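Local coordinates for RIM-binding protein, isoform F (Drosophila melanogaster, PDB 6Q9M), which is a presynaptic active-zone protein that couples synaptic vesicle recruitment to release sites, at residues 22-28 with 60-66; 41-47 with 73-79; 155-159 with 204-208. All blocks are in the same frame, centred on the assembly; numbering follows the deposited sequence.

Four strands of the first fibronectin type III domain pair in two crossing contacts. From the N terminus, residues 22-28 pair with 60-66 (interaction 1) after 41-47 has gone by, and 41-47 then pairs with 73-79 (interaction 2). The two pairs belong to opposing sheets of one β-sandwich, their centres about 10 Å apart, and they meet in its core, where Trp28, Ile26, Val24 and Ile64 press on Tyr42, Val44 and Ile75. Interaction 3 follows in series, its centre about 49 Å and about 40 Å from the other two. It closes a loop of 44 residues, partly unmodelled, where a loop of the second domain receives the chain as it leaves strand 198-202 for the third.

Interaction 1. Residues 22-28 with 60-66; sequences KSVLIGW and TRALIEG
Trp28 lays one face of its indole over Thr60, and this pair closes one end of the contact. CB of Thr60 stands above the five-membered ring, 3.8 Å from its centroid and 14° off the normal, a CH-pi contact, while the carbonyl oxygen of Thr60 lies over the same face nearer the rim. The indole reaches across its neighbour because CG of Trp28 sits between the backbone N and the carbonyl carbon (chi1 63°). Its CZ3 then brings the ring edge to CB of Ala62 at 3.8 Å. Thr60 also grips the backbone of the tryptophan twice: its O accepts from Trp28 N, and its OG1 donates to Trp28 O at 2.7 Å, tilted from the carbonyl plane. Replacing Trp28 by an alanine would probably leave Thr60 CB and Ala62 CB without the ring they pack on, and Tyr42 without its edge-to-face partner, opening a gap between the sheets.

Strands 23-29 and 61-65 run antiparallel in the three-stranded sheet of a fibronectin type III sandwich, with Val24-Ile64 and Ile26-Ala62 as hydrogen-bonded pairs. On the core face, CD1 of Ile64 rests against two methyls of the partner strand, CG2 of Val24 at 3.9 Å and CD1 of Ile26 at 3.8 Å; Val44 of the opposing sheet covers Ile26 and Ile64.

The other face is more open. There Leu25 swings CG away from its backbone N (chi1 178°), which carries CD1 over the carbonyl of Ala62, 3.3 Å from Ala62 O. Farther along, the guanidinium of Arg61 turns an edge to Gly27, with NH2 4.2 Å from Gly27 CA, on its way to a salt bridge with Glu17 of strand 12-20.

Interaction 2. Residues 41-47 with 73-79; sequences SYHVYVD and HRISVRS
Arg78 leaves its strand beside His43 and ends flat on the ring of Tyr45. Its CB touches CB of His43 at 4.2 Å, within a hydrogen-bonded pair in which the two backbones exchange N-H and O. CG, standing anti to the carbonyl carbon and beside the backbone N (chi1 -65°), then passes the near rim of the tyrosine, 3.7 Å from Tyr45 CE1, and CD follows along the same carbon. NE comes closest, 3.2 Å from Tyr45 CE1, over one ring face. A bend at chi3 brings the guanidinium to the phenol, where it stacks with planes 16° apart and centres 3.9 Å apart, a cation-pi contact in which NH2 overlies CE2 while NH1 lies near OH. NE is also salt-bridged to Asp89, which takes a bond from Ser76 OG as well, so NE is held by a carboxylate while a face of the guanidinium lies on the ring.

The strands, central in the four-stranded sheet of the fibronectin type III sandwich, turn Tyr42, Val44, Val46, Ile75 and Val77 into the core. Where the pairing runs out, Asp47 takes it over: its N donates to Arg74 O, its OD1 accepts from Arg74 N at 2.9 Å, and its OD2 offers the syn lone pair to His73 ND1 at 2.8 Å. Carboxylate and imidazole are nearly coplanar, 12° apart.

On its far side, His73 NE2 makes a weak bond to Asp68 O. With both ring nitrogens donating to oxygens, one of them on a carboxylate, the imidazole may be biased toward its charged form.

Interaction 3. Residues 155-159 with 204-208; sequences LAPST and LTKGL
Pro157 and Ser158 meet the chain leaving strand 198-202 at the carbonyl of Leu204. Residues 155-159 belong to the loop between strands 149-152 and 160-167 of the second fibronectin type III domain, and their Leu-x-Pro-x-Thr-x-Tyr sequence is that of the tyrosine corner of this fold: Tyr161 reaches back with its OH to the backbone N of Ala156. Residues 204-208 start the connection to the third domain, so the contact joins the beginning of that connection to a loop of the second.

The close part is small. Ser158 N donates to Leu204 O at 2.9 Å, bent to 145° at the hydrogen, and it comes from above the carbonyl plane, 56° out of it. The same oxygen lies 3.3 Å from CB of Pro157, and the two neighbours crowd it from the loop. Ser158 takes a positive phi (53°), and the loop turns sharply here. Next to this point Thr203 ties in further, its OG1 bonding both Ala156 O and Thr159 N.

Outward the packing loosens. The aliphatic part of Lys206 runs at about a right angle across the proline ring, its CD 3.7 Å from Pro157 CG; the chain is bent at chi2 and chi4, which bring NZ back to 4.2 Å from Ser158 CB with no polar partner across the contact. The hydroxyls of Ser158 and Thr205 stay 3.7 Å apart (OG to OG1), too far to bond; Thr205 OG1 is bonded to Asp210.

Both ends of the Pro157-Ser158 peptide are thus used: while Ser158 N serves the linker, Pro157 O takes the hydroxyl of Thr159, with OG1 2.7 Å away and well above the carbonyl plane.

Interaction 1. Residues 22-28 with 60-66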
loop_
_atom_site.group_PDB
_atom_site.type_symbol
_atom_site.label_atom_id
_atom_site.label_comp_id
_atom_site.label_asym_id
_atom_site.label_seq_id
_atom_site.Cartn_x
_atom_site.Cartn_y
_atom_site.Cartn_z
ATOM N N LYS A 22 26.656 -14.041 9.838
ATOM C CA LYS A 22 26.396 -13.057 8.796
ATOM C C LYS A 22 25.790 -13.678 7.542
ATOM O O LYS A 22 26.013 -13.198 6.418
ATOM C CB LYS A 22 27.635 -12.252 8.443
ATOM C CG LYS A 22 28.994 -12.911 8.549
ATOM C CD LYS A 22 29.348 -13.805 7.413
ATOM C CE LYS A 22 30.695 -14.494 7.620
ATOM N NZ LYS A 22 30.967 -15.527 6.626
ATOM N N SER A 23 24.989 -14.731 7.708
ATOM C CA SER A 23 24.333 -15.371 6.572
ATOM C C SER A 23 23.084 -16.096 7.062
ATOM O O SER A 23 22.922 -16.346 8.265
ATOM C CB SER A 23 25.282 -16.348 5.865
ATOM O OG SER A 23 25.766 -17.350 6.746
ATOM N N VAL A 24 22.174 -16.379 6.122
ATOM C CA VAL A 24 20.936 -17.107 6.409
ATOM C C VAL A 24 20.653 -18.075 5.271
ATOM O O VAL A 24 20.946 -17.784 4.107
ATOM C CB VAL A 24 19.716 -16.176 6.637
ATOM C CG1 VAL A 24 19.837 -15.387 7.925
ATOM C CG2 VAL A 24 19.496 -15.259 5.436
ATOM N N LEU A 25 20.068 -19.220 5.616
ATOM C CA LEU A 25 19.606 -20.205 4.648
ATOM C C LEU A 25 18.079 -20.256 4.664
ATOM O O LEU A 25 17.474 -20.449 5.723
ATOM C CB LEU A 25 20.202 -21.569 4.974
ATOM C CG LEU A 25 19.809 -22.761 4.121
ATOM C CD1 LEU A 25 20.448 -22.673 2.747
ATOM C CD2 LEU A 25 20.201 -24.049 4.816
ATOM N N ILE A 26 17.463 -20.055 3.498
ATOM C CA ILE A 26 16.015 -19.997 3.363
ATOM C C ILE A 26 15.549 -21.025 2.345
ATOM O O ILE A 26 16.311 -21.498 1.495
ATOM C CB ILE A 26 15.491 -18.612 2.936
ATOM C CG1 ILE A 26 15.872 -18.359 1.475
ATOM C CG2 ILE A 26 15.958 -17.516 3.883
ATOM C CD1 ILE A 26 15.407 -17.015 0.960
ATOM N N GLY A 27 14.259 -21.346 2.438
ATOM C CA GLY A 27 13.611 -22.199 1.467
ATOM C C GLY A 27 12.231 -21.656 1.157
ATOM O O GLY A 27 11.681 -20.847 1.908
ATOM N N TRP A 28 11.688 -22.091 0.016
ATOM C CA TRP A 28 10.353 -21.677 -0.405
ATOM C C TRP A 28 9.776 -22.742 -1.332
ATOM O O TRP A 28 10.422 -23.752 -1.645
ATOM C CB TRP A 28 10.364 -20.282 -1.056
ATOM C CG TRP A 28 11.166 -20.158 -2.334
ATOM C CD1 TRP A 28 10.700 -20.313 -3.619
ATOM C CD2 TRP A 28 12.561 -19.835 -2.452
ATOM N NE1 TRP A 28 11.719 -20.109 -4.520
ATOM C CE2 TRP A 28 12.874 -19.826 -3.835
ATOM C CE3 TRP A 28 13.583 -19.588 -1.526
ATOM C CZ2 TRP A 28 14.175 -19.574 -4.317
ATOM C CZ3 TRP A 28 14.879 -19.324 -2.008
ATOM C CH2 TRP A 28 15.158 -19.326 -3.393
ATOM N N THR A 60 14.575 -24.947 -4.654
ATOM C CA THR A 60 14.045 -23.689 -4.135
ATOM C C THR A 60 14.594 -23.408 -2.736
ATOM O O THR A 60 13.867 -23.312 -1.743
ATOM C CB THR A 60 12.522 -23.699 -4.143
ATOM O OG1 THR A 60 12.044 -24.854 -3.450
ATOM C CG2 THR A 60 11.989 -23.712 -5.568
ATOM N N ARG A 61 15.920 -23.308 -2.678
ATOM C CA ARG A 61 16.629 -22.943 -1.467
ATOM C C ARG A 61 17.676 -21.898 -1.822
ATOM O O ARG A 61 18.066 -21.752 -2.982
ATOM C CB ARG A 61 17.295 -24.164 -0.826
ATOM C CG ARG A 61 16.338 -25.189 -0.237
ATOM C CD ARG A 61 16.957 -25.859 0.987
ATOM N NE ARG A 61 16.364 -27.156 1.300
ATOM C CZ ARG A 61 15.148 -27.327 1.818
ATOM N NH1 ARG A 61 14.705 -28.558 2.069
ATOM N NH2 ARG A 61 14.372 -26.278 2.081
ATOM N N ALA A 62 18.156 -21.182 -0.809
ATOM C CA ALA A 62 19.192 -20.195 -1.068
ATOM C C ALA A 62 19.961 -19.895 0.209
ATOM O O ALA A 62 19.389 -19.863 1.301
ATOM C CB ALA A 62 18.604 -18.899 -1.639
ATOM N N LEU A 63 21.259 -19.661 0.045
ATOM C CA LEU A 63 22.152 -19.211 1.104
ATOM C C LEU A 63 22.490 -17.754 0.809
ATOM O O LEU A 63 23.111 -17.450 -0.214
ATOM C CB LEU A 63 23.411 -20.077 1.161
ATOM C CG LEU A 63 24.445 -19.742 2.241
ATOM C CD1 LEU A 63 23.921 -20.121 3.632
ATOM C CD2 LEU A 63 25.786 -20.419 1.957
ATOM N N ILE A 64 22.049 -16.849 1.669
ATOM C CA ILE A 64 22.264 -15.423 1.466
ATOM C C ILE A 64 23.404 -14.950 2.358
ATOM O O ILE A 64 23.309 -15.009 3.592
ATOM C CB ILE A 64 20.991 -14.616 1.740
ATOM C CG1 ILE A 64 19.779 -15.339 1.166
ATOM C CG2 ILE A 64 21.141 -13.225 1.149
ATOM C CD1 ILE A 64 18.452 -14.791 1.694
ATOM N N GLU A 65 24.464 -14.459 1.732
ATOM C CA GLU A 65 25.597 -13.900 2.445
ATOM C C GLU A 65 25.367 -12.422 2.750
ATOM O O GLU A 65 24.408 -11.803 2.282
ATOM C CB GLU A 65 26.869 -14.086 1.626
ATOM C CG GLU A 65 27.191 -15.539 1.365
ATOM C CD GLU A 65 27.769 -16.218 2.590
ATOM O OE1 GLU A 65 27.923 -17.458 2.559
ATOM O OE2 GLU A 65 28.066 -15.507 3.582
ATOM N N GLY A 66 26.257 -11.864 3.571
ATOM C CA GLY A 66 26.173 -10.475 3.983
ATOM C C GLY A 66 24.843 -10.110 4.612
ATOM O O GLY A 66 24.195 -9.153 4.176
#

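Interaction 2. Residues 41-47 with 73-79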
loop_
_atom_site.group_PDB
_atom_site.type_symbol
_atom_site.label_atom_id
_atom_site.label_comp_id
_atom_site.label_asym_id
_atom_site.label_seq_id
_atom_site.Cartn_x
_atom_site.Cartn_y
_atom_site.Cartn_z
ATOM N N SER A 41 12.289 -17.610 -13.107
ATOM C CA SER A 41 13.358 -17.627 -12.118
ATOM C C SER A 41 12.862 -16.901 -10.875
ATOM O O SER A 41 11.794 -16.285 -10.875
ATOM C CB SER A 41 14.659 -17.005 -12.662
ATOM O OG SER A 41 14.544 -15.607 -12.878
ATOM N N TYR A 42 13.665 -16.966 -9.822
ATOM C CA TYR A 42 13.355 -16.320 -8.562
ATOM C C TYR A 42 14.402 -15.259 -8.239
ATOM O O TYR A 42 15.586 -15.406 -8.562
ATOM C CB TYR A 42 13.300 -17.331 -7.410
ATOM C CG TYR A 42 12.297 -18.433 -7.565
ATOM C CD1 TYR A 42 12.631 -19.634 -8.192
ATOM C CD2 TYR A 42 11.016 -18.290 -7.071
ATOM C CE1 TYR A 42 11.697 -20.654 -8.327
ATOM C CE2 TYR A 42 10.086 -19.302 -7.190
ATOM C CZ TYR A 42 10.425 -20.479 -7.821
ATOM O OH TYR A 42 9.467 -21.462 -7.942
ATOM N N HIS A 43 13.945 -14.193 -7.588
ATOM C CA HIS A 43 14.782 -13.093 -7.130
ATOM C C HIS A 43 14.657 -13.018 -5.615
ATOM O O HIS A 43 13.549 -12.850 -5.090
ATOM C CB HIS A 43 14.349 -11.767 -7.750
ATOM C CG HIS A 43 14.848 -11.543 -9.137
ATOM N ND1 HIS A 43 15.663 -12.439 -9.792
ATOM C CD2 HIS A 43 14.651 -10.516 -9.998
ATOM C CE1 HIS A 43 15.954 -11.973 -10.995
ATOM N NE2 HIS A 43 15.349 -10.809 -11.147
ATOM N N VAL A 44 15.780 -13.148 -4.913
ATOM C CA VAL A 44 15.796 -13.081 -3.456
ATOM C C VAL A 44 16.289 -11.706 -3.045
ATOM O O VAL A 44 17.363 -11.268 -3.478
ATOM C CB VAL A 44 16.673 -14.184 -2.857
ATOM C CG1 VAL A 44 16.527 -14.187 -1.349
ATOM C CG2 VAL A 44 16.262 -15.526 -3.439
ATOM N N TYR A 45 15.499 -11.018 -2.227
ATOM C CA TYR A 45 15.820 -9.683 -1.742
ATOM C C TYR A 45 16.020 -9.691 -0.236
ATOM O O TYR A 45 15.375 -10.455 0.489
ATOM C CB TYR A 45 14.723 -8.686 -2.078
ATOM C CG TYR A 45 14.552 -8.448 -3.557
ATOM C CD1 TYR A 45 13.864 -9.359 -4.345
ATOM C CD2 TYR A 45 15.080 -7.319 -4.163
ATOM C CE1 TYR A 45 13.706 -9.155 -5.688
ATOM C CE2 TYR A 45 14.922 -7.110 -5.514
ATOM C CZ TYR A 45 14.230 -8.033 -6.270
ATOM O OH TYR A 45 14.056 -7.845 -7.622
ATOM N N VAL A 46 16.907 -8.812 0.229
ATOM C CA VAL A 46 17.081 -8.543 1.652
ATOM C C VAL A 46 17.035 -7.032 1.831
ATOM O O VAL A 46 17.828 -6.306 1.215
ATOM C CB VAL A 46 18.401 -9.132 2.191
ATOM C CG1 VAL A 46 18.615 -8.752 3.638
ATOM C CG2 VAL A 46 18.401 -10.653 2.056
ATOM N N ASP A 47 16.097 -6.562 2.648
ATOM C CA ASP A 47 15.806 -5.136 2.808
ATOM C C ASP A 47 15.789 -4.419 1.463
ATOM O O ASP A 47 16.379 -3.354 1.290
ATOM C CB ASP A 47 16.786 -4.467 3.767
ATOM C CG ASP A 47 17.038 -5.293 5.021
ATOM O OD1 ASP A 47 16.115 -6.018 5.448
ATOM O OD2 ASP A 47 18.162 -5.226 5.573
ATOM N N HIS A 73 15.834 -7.909 9.714
ATOM C CA HIS A 73 15.852 -7.878 8.258
ATOM C C HIS A 73 14.511 -8.328 7.703
ATOM O O HIS A 73 13.804 -9.128 8.322
ATOM C CB HIS A 73 16.954 -8.781 7.687
ATOM C CG HIS A 73 18.334 -8.322 8.014
ATOM N ND1 HIS A 73 18.924 -7.243 7.394
ATOM C CD2 HIS A 73 19.233 -8.779 8.916
ATOM C CE1 HIS A 73 20.133 -7.060 7.893
ATOM N NE2 HIS A 73 20.345 -7.981 8.815
ATOM N N ARG A 74 14.192 -7.841 6.506
ATOM C CA ARG A 74 13.050 -8.322 5.745
ATOM C C ARG A 74 13.573 -9.067 4.531
ATOM O O ARG A 74 14.310 -8.493 3.715
ATOM C CB ARG A 74 12.135 -7.187 5.302
ATOM C CG ARG A 74 10.977 -7.711 4.445
ATOM C CD ARG A 74 10.066 -6.616 3.927
ATOM N NE ARG A 74 9.346 -5.951 5.006
ATOM C CZ ARG A 74 8.263 -6.452 5.610
ATOM N NH1 ARG A 74 7.777 -7.632 5.262
ATOM N NH2 ARG A 74 7.672 -5.769 6.574
ATOM N N ILE A 75 13.214 -10.341 4.424
ATOM C CA ILE A 75 13.578 -11.155 3.275
ATOM C C ILE A 75 12.340 -11.443 2.455
ATOM O O ILE A 75 11.261 -11.704 3.005
ATOM C CB ILE A 75 14.275 -12.442 3.737
ATOM C CG1 ILE A 75 15.487 -12.001 4.579
ATOM C CG2 ILE A 75 14.632 -13.328 2.509
ATOM C CD1 ILE A 75 16.412 -13.090 4.999
ATOM N N SER A 76 12.501 -11.408 1.142
ATOM C CA SER A 76 11.364 -11.579 0.260
ATOM C C SER A 76 11.839 -12.282 -1.002
ATOM O O SER A 76 13.014 -12.187 -1.359
ATOM C CB SER A 76 10.723 -10.221 -0.042
ATOM O OG SER A 76 11.530 -9.518 -0.974
ATOM N N VAL A 77 10.931 -12.996 -1.666
ATOM C CA VAL A 77 11.242 -13.702 -2.906
ATOM C C VAL A 77 10.217 -13.339 -3.971
ATOM O O VAL A 77 9.003 -13.316 -3.714
ATOM C CB VAL A 77 11.281 -15.234 -2.699
ATOM C CG1 VAL A 77 11.692 -15.937 -3.994
ATOM C CG2 VAL A 77 12.234 -15.614 -1.554
ATOM N N ARG A 78 10.708 -13.070 -5.176
ATOM C CA ARG A 78 9.876 -12.649 -6.287
ATOM C C ARG A 78 9.977 -13.652 -7.417
ATOM O O ARG A 78 11.078 -14.097 -7.767
ATOM C CB ARG A 78 10.300 -11.278 -6.804
ATOM C CG ARG A 78 10.095 -10.157 -5.819
ATOM C CD ARG A 78 10.192 -8.812 -6.502
ATOM N NE ARG A 78 10.785 -7.844 -5.595
ATOM C CZ ARG A 78 11.043 -6.579 -5.899
ATOM N NH1 ARG A 78 10.749 -6.111 -7.108
ATOM N NH2 ARG A 78 11.592 -5.788 -4.983
ATOM N N SER A 79 8.819 -13.992 -7.982
ATOM C CA SER A 79 8.759 -14.761 -9.211
ATOM C C SER A 79 9.127 -13.860 -10.374
ATOM O O SER A 79 8.670 -12.721 -10.454
ATOM C CB SER A 79 7.348 -15.313 -9.428
ATOM O OG SER A 79 7.036 -16.357 -8.527
#

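Interaction 3. Residues 155-159 with 204-208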
loop_
_atom_site.group_PDB
_atom_site.type_symbol
_atom_site.label_atom_id
_atom_site.label_comp_id
_atom_site.label_asym_id
_atom_site.label_seq_id
_atom_site.Cartn_x
_atom_site.Cartn_y
_atom_site.Cartn_z
ATOM N N LEU A 155 -19.821 0.058 2.465
ATOM C CA LEU A 155 -19.590 1.347 3.093
ATOM C C LEU A 155 -20.664 2.347 2.667
ATOM O O LEU A 155 -21.355 2.168 1.664
ATOM C CB LEU A 155 -18.198 1.884 2.740
ATOM C CG LEU A 155 -17.009 0.930 2.928
ATOM C CD1 LEU A 155 -15.692 1.647 2.765
ATOM C CD2 LEU A 155 -17.061 0.251 4.279
ATOM N N ALA A 156 -20.820 3.368 3.459
ATOM C CA ALA A 156 -21.711 4.483 3.196
ATOM C C ALA A 156 -20.921 5.653 2.612
ATOM O O ALA A 156 -19.723 5.795 2.885
ATOM C CB ALA A 156 -22.425 4.920 4.482
ATOM N N PRO A 157 -21.539 6.509 1.800
ATOM C CA PRO A 157 -20.774 7.590 1.166
ATOM C C PRO A 157 -20.408 8.669 2.173
ATOM O O PRO A 157 -21.045 8.828 3.216
ATOM C CB PRO A 157 -21.729 8.136 0.094
ATOM C CG PRO A 157 -23.065 7.416 0.299
ATOM C CD PRO A 157 -22.989 6.661 1.582
ATOM N N SER A 158 -19.348 9.409 1.842
ATOM C CA SER A 158 -18.918 10.571 2.627
ATOM C C SER A 158 -18.730 10.240 4.109
ATOM O O SER A 158 -19.054 11.038 4.990
ATOM C CB SER A 158 -19.902 11.731 2.455
ATOM O OG SER A 158 -19.225 12.963 2.589
ATOM N N THR A 159 -18.182 9.061 4.389
ATOM C CA THR A 159 -18.094 8.532 5.742
ATOM C C THR A 159 -16.662 8.134 6.044
ATOM O O THR A 159 -15.945 7.631 5.169
ATOM C CB THR A 159 -18.997 7.297 5.949
ATOM O OG1 THR A 159 -20.344 7.604 5.566
ATOM C CG2 THR A 159 -18.963 6.851 7.414
ATOM N N LEU A 204 -16.174 8.480 -0.919
ATOM C CA LEU A 204 -16.565 9.584 -1.785
ATOM C C LEU A 204 -18.034 9.946 -1.552
ATOM O O LEU A 204 -18.803 9.193 -0.950
ATOM C CB LEU A 204 -16.326 9.234 -3.253
ATOM C CG LEU A 204 -14.917 8.823 -3.689
ATOM C CD1 LEU A 204 -14.945 8.487 -5.153
ATOM C CD2 LEU A 204 -13.877 9.912 -3.413
ATOM N N THR A 205 -18.433 11.089 -2.103
ATOM C CA THR A 205 -19.782 11.616 -1.931
ATOM C C THR A 205 -20.672 11.147 -3.073
ATOM O O THR A 205 -20.269 11.156 -4.237
ATOM C CB THR A 205 -19.780 13.147 -1.859
ATOM O OG1 THR A 205 -18.704 13.591 -1.017
ATOM C CG2 THR A 205 -21.097 13.651 -1.270
ATOM N N LYS A 206 -21.880 10.720 -2.720
ATOM C CA LYS A 206 -22.790 10.099 -3.676
ATOM C C LYS A 206 -23.150 11.038 -4.821
ATOM O O LYS A 206 -22.810 10.781 -5.982
ATOM C CB LYS A 206 -24.050 9.639 -2.943
ATOM C CG LYS A 206 -24.672 10.742 -2.080
ATOM C CD LYS A 206 -25.128 10.266 -0.707
ATOM C CE LYS A 206 -25.101 11.422 0.289
ATOM N NZ LYS A 206 -23.694 11.801 0.654
ATOM N N GLY A 207 -23.855 12.125 -4.522
ATOM C CA GLY A 207 -24.386 12.960 -5.585
ATOM C C GLY A 207 -23.671 14.249 -5.909
ATOM O O GLY A 207 -24.033 14.925 -6.878
ATOM N N LEU A 208 -22.699 14.622 -5.097
ATOM C CA LEU A 208 -22.062 15.910 -5.274
ATOM C C LEU A 208 -20.546 15.783 -5.305
ATOM O O LEU A 208 -19.985 14.788 -4.820
ATOM C CB LEU A 208 -22.494 16.860 -4.157
ATOM C CG LEU A 208 -23.775 17.651 -4.420
ATOM C CD1 LEU A 208 -25.026 16.810 -4.199
ATOM C CD2 LEU A 208 -23.781 18.885 -3.601
#